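Local coordinates for protein thermotoga maritima TmcAL (Thermotoga maritima, PDB 5Y0T) that belongs to the HIGH nucleotidyl transferase family of the HUP clan and binds adenosine-5'-rp-alpha-thio-triphosphate, at residues A[85-90]-A[180-185]; A[106-111]-A[174-179]; A[316-321]-A[395-400]; A[363-368]-A[386-391]. All coordinates share one frame; numbering follows the deposited sequence.

Contact 1: residues A[85-90]-A[180-185]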
loop_
_atom_site.group_PDB
_atom_site.type_symbol
_atom_site.label_atom_id
_atom_site.label_comp_id
_atom_site.label_asym_id
_atom_site.label_seq_id
_atom_site.Cartn_x
_atom_site.Cartn_y
_atom_site.Cartn_z
ATOM N N GLY A 85 8.012 9.074 24.614
ATOM C CA GLY A 85 8.225 10.099 23.610
ATOM C C GLY A 85 7.783 11.468 24.096
ATOM O O GLY A 85 8.486 12.451 23.930
ATOM N N ALA A 86 6.609 11.533 24.709
ATOM C CA ALA A 86 6.060 12.803 25.133
ATOM C C ALA A 86 6.899 13.487 26.208
ATOM O O ALA A 86 7.142 14.691 26.146
ATOM C CB ALA A 86 4.623 12.596 25.634
ATOM N N VAL A 87 7.329 12.726 27.211
ATOM C CA VAL A 87 8.167 13.286 28.274
ATOM C C VAL A 87 9.551 13.669 27.702
ATOM O O VAL A 87 10.128 14.692 28.074
ATOM C CB VAL A 87 8.291 12.288 29.462
ATOM C CG1 VAL A 87 9.326 12.741 30.489
ATOM C CG2 VAL A 87 6.928 12.108 30.139
ATOM N N CYS A 88 10.081 12.878 26.772
ATOM C CA CYS A 88 11.371 13.253 26.175
ATOM C C CYS A 88 11.294 14.610 25.456
ATOM O O CYS A 88 12.206 15.429 25.577
ATOM C CB CYS A 88 11.863 12.187 25.187
ATOM S SG CYS A 88 12.576 10.718 25.932
ATOM N N VAL A 89 10.211 14.841 24.721
ATOM C CA VAL A 89 10.045 16.103 24.006
ATOM C C VAL A 89 9.916 17.259 25.002
ATOM O O VAL A 89 10.582 18.285 24.866
ATOM C CB VAL A 89 8.794 16.113 23.096
ATOM C CG1 VAL A 89 8.560 17.510 22.534
ATOM C CG2 VAL A 89 8.921 15.099 21.922
ATOM N N LEU A 90 9.031 17.109 25.980
ATOM C CA LEU A 90 8.882 18.164 26.987
ATOM C C LEU A 90 10.195 18.441 27.718
ATOM O O LEU A 90 10.615 19.592 27.846
ATOM C CB LEU A 90 7.788 17.788 27.987
ATOM C CG LEU A 90 6.406 17.802 27.335
ATOM C CD1 LEU A 90 5.306 17.431 28.339
ATOM C CD2 LEU A 90 6.111 19.166 26.702
ATOM N N LEU A 180 11.665 9.577 35.271
ATOM C CA LEU A 180 12.686 8.945 36.111
ATOM C C LEU A 180 13.776 8.346 35.232
ATOM O O LEU A 180 14.970 8.559 35.473
ATOM C CB LEU A 180 12.072 7.861 37.016
ATOM C CG LEU A 180 11.218 8.396 38.169
ATOM C CD1 LEU A 180 10.547 7.260 38.969
ATOM C CD2 LEU A 180 12.088 9.254 39.074
ATOM N N LYS A 181 13.371 7.616 34.197
ATOM C CA LYS A 181 14.358 6.983 33.315
ATOM C C LYS A 181 15.310 7.987 32.682
ATOM O O LYS A 181 16.508 7.725 32.577
ATOM C CB LYS A 181 13.680 6.174 32.206
ATOM C CG LYS A 181 12.925 4.961 32.700
ATOM C CD LYS A 181 12.828 3.904 31.610
ATOM C CE LYS A 181 12.581 4.532 30.251
ATOM N NZ LYS A 181 12.201 3.520 29.229
ATOM N N ILE A 182 14.794 9.124 32.231
ATOM C CA ILE A 182 15.671 10.070 31.565
ATOM C C ILE A 182 16.270 11.091 32.517
ATOM O O ILE A 182 16.992 11.984 32.089
ATOM C CB ILE A 182 14.948 10.808 30.397
ATOM C CG1 ILE A 182 13.851 11.751 30.900
ATOM C CG2 ILE A 182 14.387 9.786 29.407
ATOM C CD1 ILE A 182 13.239 12.616 29.760
ATOM N N GLY A 183 15.991 10.960 33.810
ATOM C CA GLY A 183 16.605 11.849 34.783
ATOM C C GLY A 183 16.015 13.247 34.782
ATOM O O GLY A 183 16.676 14.204 35.147
ATOM N N SER A 184 14.749 13.373 34.399
ATOM C CA SER A 184 14.113 14.683 34.338
ATOM C C SER A 184 13.749 15.222 35.729
ATOM O O SER A 184 13.411 14.459 36.629
ATOM C CB SER A 184 12.857 14.611 33.468
ATOM O OG SER A 184 12.084 15.792 33.597
ATOM N N ASN A 185 13.816 16.541 35.890
ATOM C CA ASN A 185 13.419 17.193 37.140
ATOM C C ASN A 185 11.981 17.716 37.123
ATOM O O ASN A 185 11.546 18.415 38.043
ATOM C CB ASN A 185 14.384 18.337 37.468
ATOM C CG ASN A 185 15.684 17.832 38.065
ATOM O OD1 ASN A 185 15.751 16.703 38.552
ATOM N ND2 ASN A 185 16.719 18.665 38.036
#
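Ile-182 divides its branches between two consecutive residues of the facing helix, Val-87 and Cys-88. CG1 of Ile-182 stands between its own backbone N and carbonyl carbon (chi1 68°), a crowded position from which both branches face residues 85-90, CD1 reaching Val-87 and CG2 reaching Cys-88. The second torsion is extended, and the longer arm therefore ends with Ile-182 CD1 4.0 Å from Val-87 CG1. Ile-182 CD1 also lies 4.1 Å from Cys-88 CA, close to the helix backbone itself. Ile-182 CG2 rests 4.0 Å from Cys-88 SG, a purely apolar touch.

Val-87 reaches across with the methyl that lies opposite its backbone N (chi1 171°), and the two aliphatic side chains cross obliquely. The sulfur of Cys-88 stands beside its own backbone N, opposite the carbonyl carbon. Directly behind Ile-182 the chain turns at Gly-183, which has positive phi (75°), and the helix ends in a Schellman motif; one of its two bonds is Gly-183 N to Leu-180 O, 3.1 Å. The contact thus illustrates how the final turn of one helix can offer a single branched residue to a neighbouring helix.

Ser-184, just past the turn, is hydrogen-bonded through OG to Asp-91 of helix 79-92. That helix is packed between two partners: helix 167-182 receives Val-87, while Ala-86, Val-89 and Leu-90 lie against Val-36 of strand 32-38.

Contact 2: residues A[106-111]-A[174-179]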
loop_
_atom_site.group_PDB
_atom_site.type_symbol
_atom_site.label_atom_id
_atom_site.label_comp_id
_atom_site.label_asym_id
_atom_site.label_seq_id
_atom_site.Cartn_x
_atom_site.Cartn_y
_atom_site.Cartn_z
ATOM N N ASN A 106 -7.021 11.019 40.741
ATOM C CA ASN A 106 -6.433 12.285 41.200
ATOM C C ASN A 106 -5.514 12.050 42.410
ATOM O O ASN A 106 -5.477 12.843 43.363
ATOM C CB ASN A 106 -7.533 13.303 41.550
ATOM C CG ASN A 106 -7.000 14.728 41.659
ATOM O OD1 ASN A 106 -6.039 15.098 40.980
ATOM N ND2 ASN A 106 -7.608 15.524 42.536
ATOM N N ASP A 107 -4.810 10.921 42.393
ATOM C CA ASP A 107 -3.909 10.582 43.491
ATOM C C ASP A 107 -2.467 10.535 42.985
ATOM O O ASP A 107 -1.983 9.468 42.597
ATOM C CB ASP A 107 -4.336 9.220 44.057
ATOM C CG ASP A 107 -3.642 8.858 45.357
ATOM O OD1 ASP A 107 -2.624 9.490 45.709
ATOM O OD2 ASP A 107 -4.126 7.904 46.012
ATOM N N ILE A 108 -1.733 11.636 43.132
ATOM C CA ILE A 108 -0.423 11.735 42.494
ATOM C C ILE A 108 0.594 10.916 43.284
ATOM O O ILE A 108 1.530 10.350 42.720
ATOM C CB ILE A 108 0.062 13.202 42.382
ATOM C CG1 ILE A 108 1.408 13.272 41.667
ATOM C CG2 ILE A 108 0.147 13.861 43.765
ATOM C CD1 ILE A 108 1.331 12.967 40.187
ATOM N N GLU A 109 0.395 10.853 44.594
ATOM C CA GLU A 109 1.307 10.121 45.467
ATOM C C GLU A 109 1.282 8.630 45.157
ATOM O O GLU A 109 2.328 7.991 45.112
ATOM C CB GLU A 109 0.962 10.354 46.937
ATOM C CG GLU A 109 1.232 11.767 47.408
ATOM C CD GLU A 109 1.609 11.820 48.877
ATOM O OE1 GLU A 109 1.778 10.739 49.490
ATOM O OE2 GLU A 109 1.738 12.941 49.415
ATOM N N PHE A 110 0.088 8.089 44.925
ATOM C CA PHE A 110 -0.033 6.685 44.532
ATOM C C PHE A 110 0.697 6.428 43.209
ATOM O O PHE A 110 1.460 5.461 43.084
ATOM C CB PHE A 110 -1.508 6.259 44.423
ATOM C CG PHE A 110 -1.696 4.935 43.719
ATOM C CD1 PHE A 110 -1.397 3.745 44.360
ATOM C CD2 PHE A 110 -2.140 4.887 42.406
ATOM C CE1 PHE A 110 -1.547 2.522 43.709
ATOM C CE2 PHE A 110 -2.286 3.678 41.745
ATOM C CZ PHE A 110 -1.990 2.488 42.401
ATOM N N LEU A 111 0.504 7.310 42.231
ATOM C CA LEU A 111 1.102 7.095 40.909
ATOM C C LEU A 111 2.629 7.185 40.971
ATOM O O LEU A 111 3.340 6.439 40.298
ATOM C CB LEU A 111 0.558 8.108 39.904
ATOM C CG LEU A 111 -0.963 8.095 39.748
ATOM C CD1 LEU A 111 -1.391 9.113 38.693
ATOM C CD2 LEU A 111 -1.445 6.698 39.380
ATOM N N GLU A 174 3.235 5.969 33.526
ATOM C CA GLU A 174 4.232 5.884 32.464
ATOM C C GLU A 174 4.930 7.229 32.223
ATOM O O GLU A 174 6.119 7.237 31.918
ATOM C CB GLU A 174 3.608 5.386 31.165
ATOM C CG GLU A 174 2.986 3.966 31.248
ATOM C CD GLU A 174 4.010 2.836 31.277
ATOM O OE1 GLU A 174 5.216 3.104 31.416
ATOM O OE2 GLU A 174 3.599 1.659 31.163
ATOM N N TYR A 175 4.218 8.356 32.349
ATOM C CA TYR A 175 4.897 9.671 32.226
ATOM C C TYR A 175 5.969 9.815 33.302
ATOM O O TYR A 175 7.088 10.267 33.040
ATOM C CB TYR A 175 3.935 10.870 32.369
ATOM C CG TYR A 175 2.834 10.991 31.340
ATOM C CD1 TYR A 175 3.077 10.778 29.994
ATOM C CD2 TYR A 175 1.530 11.330 31.734
ATOM C CE1 TYR A 175 2.064 10.885 29.061
ATOM C CE2 TYR A 175 0.497 11.441 30.793
ATOM C CZ TYR A 175 0.773 11.216 29.468
ATOM O OH TYR A 175 -0.231 11.303 28.539
ATOM N N ILE A 176 5.597 9.474 34.533
ATOM C CA ILE A 176 6.485 9.651 35.659
ATOM C C ILE A 176 7.662 8.689 35.546
ATOM O O ILE A 176 8.814 9.063 35.776
ATOM C CB ILE A 176 5.730 9.437 36.998
ATOM C CG1 ILE A 176 4.650 10.517 37.177
ATOM C CG2 ILE A 176 6.692 9.470 38.176
ATOM C CD1 ILE A 176 3.596 10.177 38.225
ATOM N N HIS A 177 7.367 7.448 35.183
ATOM C CA HIS A 177 8.414 6.454 34.982
ATOM C C HIS A 177 9.401 6.928 33.926
ATOM O O HIS A 177 10.609 6.840 34.132
ATOM C CB HIS A 177 7.815 5.110 34.583
ATOM C CG HIS A 177 8.830 4.022 34.425
ATOM N ND1 HIS A 177 8.583 2.876 33.704
ATOM C CD2 HIS A 177 10.099 3.909 34.887
ATOM C CE1 HIS A 177 9.654 2.101 33.728
ATOM N NE2 HIS A 177 10.588 2.703 34.443
ATOM N N SER A 178 8.887 7.445 32.807
ATOM C CA SER A 178 9.732 8.006 31.746
ATOM C C SER A 178 10.630 9.133 32.250
ATOM O O SER A 178 11.823 9.180 31.938
ATOM C CB SER A 178 8.864 8.518 30.590
ATOM O OG SER A 178 8.293 7.418 29.891
ATOM N N ALA A 179 10.063 10.044 33.035
ATOM C CA ALA A 179 10.860 11.138 33.580
ATOM C C ALA A 179 11.977 10.596 34.464
ATOM O O ALA A 179 13.095 11.093 34.421
ATOM C CB ALA A 179 9.991 12.083 34.367
#
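Ile-176 meets Ile-108 and Leu-111 through aliphatic carbon alone, and the flat groups of these segments take no part in the touch. The carboxylate of Asp-107 is approached from above its plane. Phe-110 N donates to Asp-107 OD1 at 3.2 Å in a nearly straight bond (164°). The donor stands 65° out of the carboxylate plane. This is the N-cap bond of helix 108-120, and a negative charge at this end of a helix probably interacts favourably with its dipole. Lys-163 completes the group, forming a salt bridge with OD2 of Asp-107 and a cation-pi contact with the ring of Phe-110.

The touch itself converges on one methyl. Ile-176 CD1 lies 4.0 Å from Leu-111 CB and 4.1 Å from Ile-108 CD1, and hence fits against two residues one turn apart on the same helix. Its arm is extended at chi2, whereas that of Ile-108 starts opposite the backbone N (chi1 -178°) and then bends, swinging its terminal methyl across to the other helix.

On the partner helix, Glu-174 O is gripped twice by one residue: Ser-178 OG at 3.0 Å and Ser-178 N at 2.9 Å arrive from opposite faces of the carbonyl plane. Here helix 108-120 packs against helix 167-182. Both also touch strand 187-192, Ile-108 through Thr-190 and Ile-176 through Phe-188, while Tyr-175 touches Phe-82 and Ala-83 of helix 79-92.

Contact 3: residues A[316-321]-A[395-400]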
loop_
_atom_site.group_PDB
_atom_site.type_symbol
_atom_site.label_atom_id
_atom_site.label_comp_id
_atom_site.label_asym_id
_atom_site.label_seq_id
_atom_site.Cartn_x
_atom_site.Cartn_y
_atom_site.Cartn_z
ATOM N N PHE A 316 1.178 0.771 12.043
ATOM C CA PHE A 316 2.588 0.379 11.983
ATOM C C PHE A 316 2.889 -0.391 10.703
ATOM O O PHE A 316 3.951 -0.218 10.092
ATOM C CB PHE A 316 2.982 -0.476 13.183
ATOM C CG PHE A 316 2.985 0.270 14.487
ATOM C CD1 PHE A 316 3.111 1.650 14.507
ATOM C CD2 PHE A 316 2.863 -0.417 15.695
ATOM C CE1 PHE A 316 3.123 2.340 15.717
ATOM C CE2 PHE A 316 2.864 0.265 16.907
ATOM C CZ PHE A 316 2.995 1.644 16.918
ATOM N N SER A 317 1.955 -1.239 10.290
ATOM C CA SER A 317 2.154 -1.996 9.059
ATOM C C SER A 317 2.141 -1.106 7.815
ATOM O O SER A 317 3.022 -1.196 6.961
ATOM C CB SER A 317 1.089 -3.088 8.927
ATOM O OG SER A 317 1.154 -3.974 10.023
ATOM N N VAL A 318 1.142 -0.243 7.699
ATOM C CA VAL A 318 1.032 0.559 6.485
ATOM C C VAL A 318 2.182 1.569 6.384
ATOM O O VAL A 318 2.615 1.914 5.285
ATOM C CB VAL A 318 -0.336 1.268 6.414
ATOM C CG1 VAL A 318 -0.361 2.514 7.304
ATOM C CG2 VAL A 318 -0.666 1.631 4.989
ATOM N N PHE A 319 2.706 2.011 7.522
ATOM C CA PHE A 319 3.803 2.975 7.538
ATOM C C PHE A 319 5.156 2.278 7.640
ATOM O O PHE A 319 6.196 2.938 7.728
ATOM C CB PHE A 319 3.613 3.969 8.690
ATOM C CG PHE A 319 2.448 4.903 8.486
ATOM C CD1 PHE A 319 2.203 5.446 7.231
ATOM C CD2 PHE A 319 1.596 5.224 9.538
ATOM C CE1 PHE A 319 1.130 6.304 7.010
ATOM C CE2 PHE A 319 0.514 6.081 9.340
ATOM C CZ PHE A 319 0.280 6.625 8.071
ATOM N N GLU A 320 5.126 0.946 7.629
ATOM C CA GLU A 320 6.338 0.116 7.701
ATOM C C GLU A 320 7.199 0.498 8.889
ATOM O O GLU A 320 8.403 0.736 8.775
ATOM C CB GLU A 320 7.146 0.219 6.406
ATOM C CG GLU A 320 6.401 -0.322 5.202
ATOM C CD GLU A 320 7.252 -0.358 3.949
ATOM O OE1 GLU A 320 7.955 0.644 3.680
ATOM O OE2 GLU A 320 7.210 -1.389 3.237
ATOM N N VAL A 321 6.576 0.538 10.049
ATOM C CA VAL A 321 7.291 0.964 11.232
ATOM C C VAL A 321 7.902 -0.299 11.828
ATOM O O VAL A 321 7.226 -1.071 12.508
ATOM C CB VAL A 321 6.303 1.672 12.201
ATOM C CG1 VAL A 321 6.971 2.092 13.494
ATOM C CG2 VAL A 321 5.664 2.882 11.496
ATOM N N THR A 395 1.522 12.519 7.304
ATOM C CA THR A 395 0.779 13.683 6.815
ATOM C C THR A 395 0.357 13.517 5.367
ATOM O O THR A 395 -0.786 13.800 4.998
ATOM C CB THR A 395 1.625 14.992 6.956
ATOM O OG1 THR A 395 1.996 15.160 8.325
ATOM C CG2 THR A 395 0.848 16.220 6.518
ATOM N N ASN A 396 1.283 13.065 4.533
ATOM C CA ASN A 396 0.987 12.923 3.117
ATOM C C ASN A 396 -0.073 11.860 2.851
ATOM O O ASN A 396 -0.937 12.034 1.988
ATOM C CB ASN A 396 2.268 12.608 2.349
ATOM C CG ASN A 396 3.210 13.797 2.294
ATOM O OD1 ASN A 396 2.798 14.939 2.525
ATOM N ND2 ASN A 396 4.476 13.544 1.958
ATOM N N PHE A 397 -0.001 10.764 3.596
ATOM C CA PHE A 397 -0.971 9.691 3.479
ATOM C C PHE A 397 -2.340 10.163 3.970
ATOM O O PHE A 397 -3.351 10.009 3.295
ATOM C CB PHE A 397 -0.496 8.481 4.273
ATOM C CG PHE A 397 -1.459 7.321 4.267
ATOM C CD1 PHE A 397 -1.526 6.465 3.177
ATOM C CD2 PHE A 397 -2.278 7.069 5.371
ATOM C CE1 PHE A 397 -2.415 5.372 3.178
ATOM C CE2 PHE A 397 -3.166 5.986 5.384
ATOM C CZ PHE A 397 -3.229 5.133 4.292
ATOM N N TYR A 398 -2.361 10.755 5.153
ATOM C CA TYR A 398 -3.606 11.289 5.717
ATOM C C TYR A 398 -4.374 12.221 4.758
ATOM O O TYR A 398 -5.599 12.109 4.606
ATOM C CB TYR A 398 -3.263 12.015 7.018
ATOM C CG TYR A 398 -4.413 12.682 7.737
ATOM C CD1 TYR A 398 -4.821 13.971 7.392
ATOM C CD2 TYR A 398 -5.042 12.056 8.809
ATOM C CE1 TYR A 398 -5.854 14.604 8.072
ATOM C CE2 TYR A 398 -6.073 12.693 9.513
ATOM C CZ TYR A 398 -6.469 13.966 9.134
ATOM O OH TYR A 398 -7.494 14.607 9.799
ATOM N N SER A 399 -3.657 13.140 4.107
ATOM C CA SER A 399 -4.292 14.159 3.268
ATOM C C SER A 399 -5.008 13.570 2.046
ATOM O O SER A 399 -5.922 14.195 1.502
ATOM C CB SER A 399 -3.251 15.194 2.818
ATOM O OG SER A 399 -2.651 15.771 3.965
ATOM N N MET A 400 -4.612 12.369 1.622
ATOM C CA MET A 400 -5.346 11.683 0.538
ATOM C C MET A 400 -6.785 11.363 0.947
ATOM O O MET A 400 -7.625 11.031 0.102
ATOM C CB MET A 400 -4.639 10.394 0.122
ATOM C CG MET A 400 -3.497 10.597 -0.880
ATOM S SD MET A 400 -4.033 11.508 -2.342
ATOM C CE MET A 400 -5.250 10.379 -3.069
#
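Phe-397 holds its ring opposite its backbone N (chi1 178°), whereas Phe-319 sets CG beside its own N (chi1 -69°), and these two choices bring the aromatic groups together, one ring from helix 381-399, the other from the turn that follows helix 307-318. The result is an offset edge-to-face pair, with Phe-319 presenting its edge. The ring centroids of Phe-319 and Phe-397 lie 5.5 Å apart, with the planes at 87°. The nearest atoms are Phe-319 CZ and Phe-397 CD2, at 3.7 Å. Contact continues down to the stem of the partner, for Phe-397 CB lies in the plane of the Phe-319 ring, 3.9 Å from Phe-319 CE1.

Val-318 serves both rings. Its CG1 sits 3.8 Å above the plane of the Phe-319 ring, over the centre, and Val-318 CG2 makes a looser approach of 4.4 Å to Phe-397 CZ. Phe-319 occupies the point at which helix 307-318 stops: Glu-320 has positive phi, and the bonds Val-321 N to Phe-316 O (2.7 Å) and Glu-320 N to Ser-317 O (3.1 Å) make a Schellman motif.

More aromatic residues extend the pair, Phe-256 and Phe-401 beside Phe-397 and Phe-41 beside Phe-319. Leu-263 of the second subunit packs on Val-318, Phe-319 and Phe-397, and Arg-262 of that subunit donates to Asn-396 O. The arrangement is thus an aromatic cluster joining the C-terminal turn of helix 307-318 to helix 381-399 at a subunit interface.

Contact 4: residues A[363-368]-A[386-391]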
loop_
_atom_site.group_PDB
_atom_site.type_symbol
_atom_site.label_atom_id
_atom_site.label_comp_id
_atom_site.label_asym_id
_atom_site.label_seq_id
_atom_site.Cartn_x
_atom_site.Cartn_y
_atom_site.Cartn_z
ATOM N N THR A 363 11.349 24.579 12.895
ATOM C CA THR A 363 10.198 25.449 12.620
ATOM C C THR A 363 9.897 25.349 11.131
ATOM O O THR A 363 8.791 25.003 10.710
ATOM C CB THR A 363 10.432 26.943 13.029
ATOM O OG1 THR A 363 11.738 27.366 12.628
ATOM C CG2 THR A 363 10.309 27.115 14.530
ATOM N N ASN A 364 10.900 25.673 10.338
ATOM C CA ASN A 364 10.779 25.669 8.894
ATOM C C ASN A 364 11.178 24.299 8.358
ATOM O O ASN A 364 12.368 23.972 8.284
ATOM C CB ASN A 364 11.679 26.774 8.330
ATOM C CG ASN A 364 11.413 27.082 6.871
ATOM O OD1 ASN A 364 10.898 26.249 6.126
ATOM N ND2 ASN A 364 11.800 28.295 6.445
ATOM N N MET A 365 10.193 23.526 7.916
ATOM C CA MET A 365 10.460 22.143 7.513
ATOM C C MET A 365 11.343 22.086 6.268
ATOM O O MET A 365 12.157 21.177 6.118
ATOM C CB MET A 365 9.151 21.389 7.283
ATOM C CG MET A 365 8.542 20.788 8.562
ATOM S SD MET A 365 9.546 19.483 9.303
ATOM C CE MET A 365 9.073 18.071 8.287
ATOM N N SER A 366 11.216 23.076 5.388
ATOM C CA SER A 366 12.051 23.116 4.185
ATOM C C SER A 366 13.527 23.185 4.541
ATOM O O SER A 366 14.382 22.914 3.707
ATOM C CB SER A 366 11.677 24.306 3.291
ATOM O OG SER A 366 10.373 24.135 2.753
ATOM N N LEU A 367 13.823 23.587 5.772
ATOM C CA LEU A 367 15.199 23.662 6.245
ATOM C C LEU A 367 15.651 22.496 7.139
ATOM O O LEU A 367 16.760 22.545 7.674
ATOM C CB LEU A 367 15.406 24.978 7.011
ATOM C CG LEU A 367 15.013 26.264 6.270
ATOM C CD1 LEU A 367 15.352 27.490 7.123
ATOM C CD2 LEU A 367 15.675 26.352 4.905
ATOM N N TYR A 368 14.812 21.484 7.376
ATOM C CA TYR A 368 15.163 20.578 8.468
ATOM C C TYR A 368 16.463 19.828 8.222
ATOM O O TYR A 368 17.159 19.500 9.178
ATOM C CB TYR A 368 14.034 19.599 8.790
ATOM C CG TYR A 368 13.850 18.370 7.921
ATOM C CD1 TYR A 368 14.764 17.318 7.937
ATOM C CD2 TYR A 368 12.698 18.214 7.175
ATOM C CE1 TYR A 368 14.565 16.197 7.175
ATOM C CE2 TYR A 368 12.481 17.077 6.423
ATOM C CZ TYR A 368 13.415 16.069 6.430
ATOM O OH TYR A 368 13.192 14.927 5.676
ATOM N N GLU A 386 14.897 9.138 9.822
ATOM C CA GLU A 386 13.811 8.148 9.809
ATOM C C GLU A 386 12.575 8.623 10.555
ATOM O O GLU A 386 11.445 8.459 10.070
ATOM C CB GLU A 386 14.295 6.802 10.385
ATOM C CG GLU A 386 15.358 6.171 9.490
ATOM C CD GLU A 386 15.846 4.805 9.962
ATOM O OE1 GLU A 386 15.345 4.294 10.981
ATOM O OE2 GLU A 386 16.740 4.242 9.300
ATOM N N GLN A 387 12.772 9.234 11.719
ATOM C CA GLN A 387 11.644 9.727 12.487
ATOM C C GLN A 387 10.879 10.804 11.723
ATOM O O GLN A 387 9.650 10.733 11.599
ATOM C CB GLN A 387 12.109 10.268 13.853
ATOM C CG GLN A 387 12.529 9.183 14.832
ATOM C CD GLN A 387 13.037 9.735 16.163
ATOM O OE1 GLN A 387 13.319 10.927 16.291
ATOM N NE2 GLN A 387 13.140 8.865 17.163
ATOM N N ILE A 388 11.591 11.799 11.193
ATOM C CA ILE A 388 10.893 12.930 10.586
ATOM C C ILE A 388 10.295 12.531 9.224
ATOM O O ILE A 388 9.235 13.035 8.840
ATOM C CB ILE A 388 11.818 14.173 10.473
ATOM C CG1 ILE A 388 10.992 15.462 10.481
ATOM C CG2 ILE A 388 12.756 14.098 9.233
ATOM C CD1 ILE A 388 11.842 16.710 10.774
ATOM N N ASP A 389 10.927 11.580 8.539
ATOM C CA ASP A 389 10.373 11.021 7.308
ATOM C C ASP A 389 9.021 10.343 7.581
ATOM O O ASP A 389 8.075 10.460 6.790
ATOM C CB ASP A 389 11.347 10.021 6.683
ATOM C CG ASP A 389 10.734 9.273 5.499
ATOM O OD1 ASP A 389 10.623 9.876 4.412
ATOM O OD2 ASP A 389 10.347 8.094 5.668
ATOM N N LEU A 390 8.920 9.668 8.719
ATOM C CA LEU A 390 7.648 9.061 9.124
ATOM C C LEU A 390 6.595 10.126 9.409
ATOM O O LEU A 390 5.436 9.993 8.981
ATOM C CB LEU A 390 7.856 8.150 10.344
ATOM C CG LEU A 390 6.591 7.534 10.943
ATOM C CD1 LEU A 390 5.785 6.748 9.877
ATOM C CD2 LEU A 390 6.926 6.657 12.123
ATOM N N ASP A 391 6.986 11.204 10.095
ATOM C CA ASP A 391 6.043 12.303 10.349
ATOM C C ASP A 391 5.467 12.875 9.043
ATOM O O ASP A 391 4.257 13.102 8.923
ATOM C CB ASP A 391 6.716 13.427 11.155
ATOM C CG ASP A 391 6.998 13.031 12.600
ATOM O OD1 ASP A 391 6.515 11.962 13.042
ATOM O OD2 ASP A 391 7.726 13.786 13.291
#
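Met-365 and Tyr-368, the two residues that touch Ile-388, sit on a short turn whose shortest polar bond joins Leu-367 N to Asn-364 O at 2.9 Å. Met-365 opens a 3-10 segment, and Tyr-368 follows it at the start of helix 368-374. The next bond, Tyr-368 N to Met-365 O at 3.0 Å, ties the two contact residues directly, and both side chains point toward helix 381-399.

Between them they meet CG1, CG2 and CD1 of Ile-388. Ile-388 CG2 lies over one face of the Tyr-368 ring, 3.8 Å from the centroid and 30° off the normal, a CH-pi contact. Tyr-368 CE1 is 3.5 Å from Ile-388 CG2. CD1 of Ile-388 lies 3.8 Å above the plane of the Tyr-368 ring too, displaced toward the rim, and the isoleucine and tyrosine slide past each other in opposite directions. The tyrosine can be overlaid in this way because CG stands between its backbone N and carbonyl carbon (chi1 80°), which lays one face of the ring against Ile-388.

Met-365 arrives tip to tip instead. Bent at both chi2 and chi3, its chain puts Met-365 SD 3.9 Å from Ile-388 CD1 and Met-365 CE 3.9 Å from Ile-388 CG1. Phe-414 touches both Met-365 and Tyr-368. Tyr-336 packs on Ile-388, and its OH is hydrogen-bonded to Asp-391 OD2. In structural terms this is a CH-pi contact with apolar methionine packing, joining the 3-10 connection between strand 361-362 and helix 368-374 to helix 381-399.

In the fold
The four contacts form two pairs. Contacts 1 and 2 share helix 167-182, their centres 12 Å apart, and Ser-184 N probably bonds to Ala-179 O (2.8 Å) where they meet; residues 106-111 and 174-179 fall within the span between the partners of contact 1. Contacts 3 and 4 share helix 381-399, with centres 15 Å apart and Phe-319 CB 3.7 Å from Leu-390 CD1. The pairs stay apart: contacts 2 and 3, about 32 Å between centres, lie on opposite sides of the chain's centre. Bound adenosine-5'-rp-alpha-thio-triphosphate is about 10 Å from the side chain of Leu-111 and about 12 Å from that of Val-87.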